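Local coordinates for GTP pyrophosphokinase (Streptococcus pneumoniae, PDB 2BE3), which probably transfers pyrophosphate from ATP to GTP or GDP to make the alarmone (p)ppGpp, at residues H123-Y128 with T138-I143. Residues are numbered along the deposited sequence; the frame is centred on the assembly and turned at random.
Sequences HVVVEY and TILAEI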
# COMPACT_ATOMS: atom_id res chain seq x y z
N HIS A 123 -0.68 -20.06 9.80
CA HIS A 123 -1.69 -19.28 9.08
C HIS A 123 -2.20 -18.17 9.97
O HIS A 123 -2.60 -18.41 11.09
CB HIS A 123 -2.87 -20.17 8.64
CG HIS A 123 -2.47 -21.30 7.73
ND1 HIS A 123 -3.39 -22.10 7.09
CD2 HIS A 123 -1.25 -21.79 7.39
CE1 HIS A 123 -2.76 -23.01 6.37
NE2 HIS A 123 -1.46 -22.85 6.54
N VAL A 124 -2.14 -16.94 9.49
CA VAL A 124 -2.87 -15.89 10.13
C VAL A 124 -3.91 -15.30 9.19
O VAL A 124 -3.57 -14.83 8.10
CB VAL A 124 -1.97 -14.96 11.05
CG1 VAL A 124 -0.53 -15.28 10.99
CG2 VAL A 124 -2.36 -13.47 11.04
N VAL A 125 -5.18 -15.42 9.60
CA VAL A 125 -6.29 -14.86 8.83
C VAL A 125 -6.66 -13.49 9.39
O VAL A 125 -6.81 -13.35 10.59
CB VAL A 125 -7.52 -15.80 8.82
CG1 VAL A 125 -8.64 -15.20 7.96
CG2 VAL A 125 -7.11 -17.21 8.29
N VAL A 126 -6.74 -12.48 8.53
CA VAL A 126 -6.92 -11.12 9.02
C VAL A 126 -8.10 -10.47 8.31
O VAL A 126 -8.44 -10.85 7.20
CB VAL A 126 -5.65 -10.20 8.88
CG1 VAL A 126 -4.38 -10.80 9.61
CG2 VAL A 126 -5.33 -9.87 7.42
N GLU A 127 -8.74 -9.52 8.98
CA GLU A 127 -9.63 -8.60 8.31
C GLU A 127 -8.80 -7.41 7.88
O GLU A 127 -8.02 -6.87 8.68
CB GLU A 127 -10.76 -8.15 9.21
CG GLU A 127 -11.84 -9.13 9.23
CD GLU A 127 -12.89 -8.83 10.27
OE1 GLU A 127 -12.86 -7.73 10.91
OE2 GLU A 127 -13.76 -9.72 10.44
N TYR A 128 -8.93 -7.06 6.61
CA TYR A 128 -8.18 -5.97 6.00
C TYR A 128 -9.17 -5.12 5.22
O TYR A 128 -9.97 -5.63 4.42
CB TYR A 128 -7.04 -6.52 5.12
CG TYR A 128 -6.11 -5.45 4.60
CD1 TYR A 128 -5.12 -4.91 5.42
CD2 TYR A 128 -6.24 -4.96 3.29
CE1 TYR A 128 -4.27 -3.91 4.96
CE2 TYR A 128 -5.42 -3.94 2.82
CZ TYR A 128 -4.42 -3.43 3.65
OH TYR A 128 -3.58 -2.43 3.20
N THR A 138 -14.11 -4.19 3.38
CA THR A 138 -13.39 -5.11 4.25
C THR A 138 -13.35 -6.53 3.67
O THR A 138 -14.37 -7.07 3.28
CB THR A 138 -14.00 -5.18 5.65
OG1 THR A 138 -13.88 -3.90 6.28
CG2 THR A 138 -13.23 -6.13 6.49
N ILE A 139 -12.17 -7.10 3.58
CA ILE A 139 -11.99 -8.43 3.01
C ILE A 139 -11.25 -9.34 4.02
O ILE A 139 -10.61 -8.86 4.98
CB ILE A 139 -11.30 -8.39 1.60
CG1 ILE A 139 -9.94 -7.70 1.63
CG2 ILE A 139 -12.16 -7.65 0.57
CD1 ILE A 139 -8.81 -8.65 1.69
N LEU A 140 -11.39 -10.66 3.84
CA LEU A 140 -10.48 -11.58 4.49
C LEU A 140 -9.19 -11.79 3.67
O LEU A 140 -9.24 -12.10 2.45
CB LEU A 140 -11.14 -12.94 4.83
CG LEU A 140 -12.35 -12.91 5.80
CD1 LEU A 140 -13.01 -14.29 5.87
CD2 LEU A 140 -11.99 -12.40 7.16
N ALA A 141 -8.04 -11.70 4.35
CA ALA A 141 -6.76 -12.15 3.73
C ALA A 141 -6.08 -13.20 4.61
O ALA A 141 -6.20 -13.18 5.84
CB ALA A 141 -5.85 -10.97 3.48
N GLU A 142 -5.41 -14.15 3.98
CA GLU A 142 -4.68 -15.15 4.73
C GLU A 142 -3.17 -14.92 4.56
O GLU A 142 -2.66 -14.93 3.43
CB GLU A 142 -5.07 -16.52 4.25
CG GLU A 142 -4.50 -17.68 5.04
CD GLU A 142 -4.31 -18.90 4.15
OE1 GLU A 142 -3.53 -18.82 3.14
OE2 GLU A 142 -4.96 -19.93 4.46
N ILE A 143 -2.47 -14.62 5.67
CA ILE A 143 -1.02 -14.52 5.65
C ILE A 143 -0.42 -15.81 6.22
O ILE A 143 -0.66 -16.15 7.38
CB ILE A 143 -0.50 -13.31 6.45
CG1 ILE A 143 -1.18 -12.00 5.96
CG2 ILE A 143 1.05 -13.25 6.37
CD1 ILE A 143 -0.99 -10.82 6.90
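Val126 and Ala141 face each other at the middle of an antiparallel pair of strands. Val126 N donates to Ala141 O at 2.8 Å, and Ala141 N returns a bond to Val126 O. Val124 with Ile143 and Tyr128 with Ile139 are likewise hydrogen-bonded pairs, which makes six backbone bonds in all. One face carries Val124, Val126, Tyr128, Ile139, Ala141 and Ile143. With Val126 CG1 anti to the carbonyl carbon (chi1 -57°), CG2 falls between N and C and reaches Ala141 CB at 4.1 Å. The other methyl, CG1, meets the end of the Ile143 chain, CD1, at 4.3 Å. Ile139 holds its own CG1 between N and carbonyl carbon (chi1 57°). This brings CG1 over the backbone of the partner strand, 3.5 Å from Tyr128 O. Its CD1 touches Tyr128 CB, while the phenol ring extends to helix 6-35, where its OH is hydrogen-bonded to Glu21 OE1 and Lys25 NZ.

The other face bears the non-hydrogen-bonded pairs, Val125 with Glu142 and Glu127 with Leu140. Glu127 and Leu140 run alongside each other in the same direction, with Glu127 CG 3.9 Å from Leu140 CD2. The Glu127 chain runs on extended, and OE1 forms a salt bridge with Arg103 of strand 102-109. Val125 CG2 meets the aliphatic part of Glu142, CG, at 4.2 Å. Glu142 OE2 approaches His123 ND1 at 3.8 Å, too long for a hydrogen bond, with the ring and carboxylate planes 52° apart. His123 NE2 bonds Tyr119 instead.

This is the hairpin of strands 122-130 and 137-147, in the mixed sheet between strands 77-83 and 102-109; both segments fall in the RelA/SpoT family region. Its chemistry implies that backbone bonds set the register, while methyl and methylene contacts join the strands. Glu127 is bound to the next strand through Arg103, whereas Glu142 OE1 is held within its own strand by Gln144.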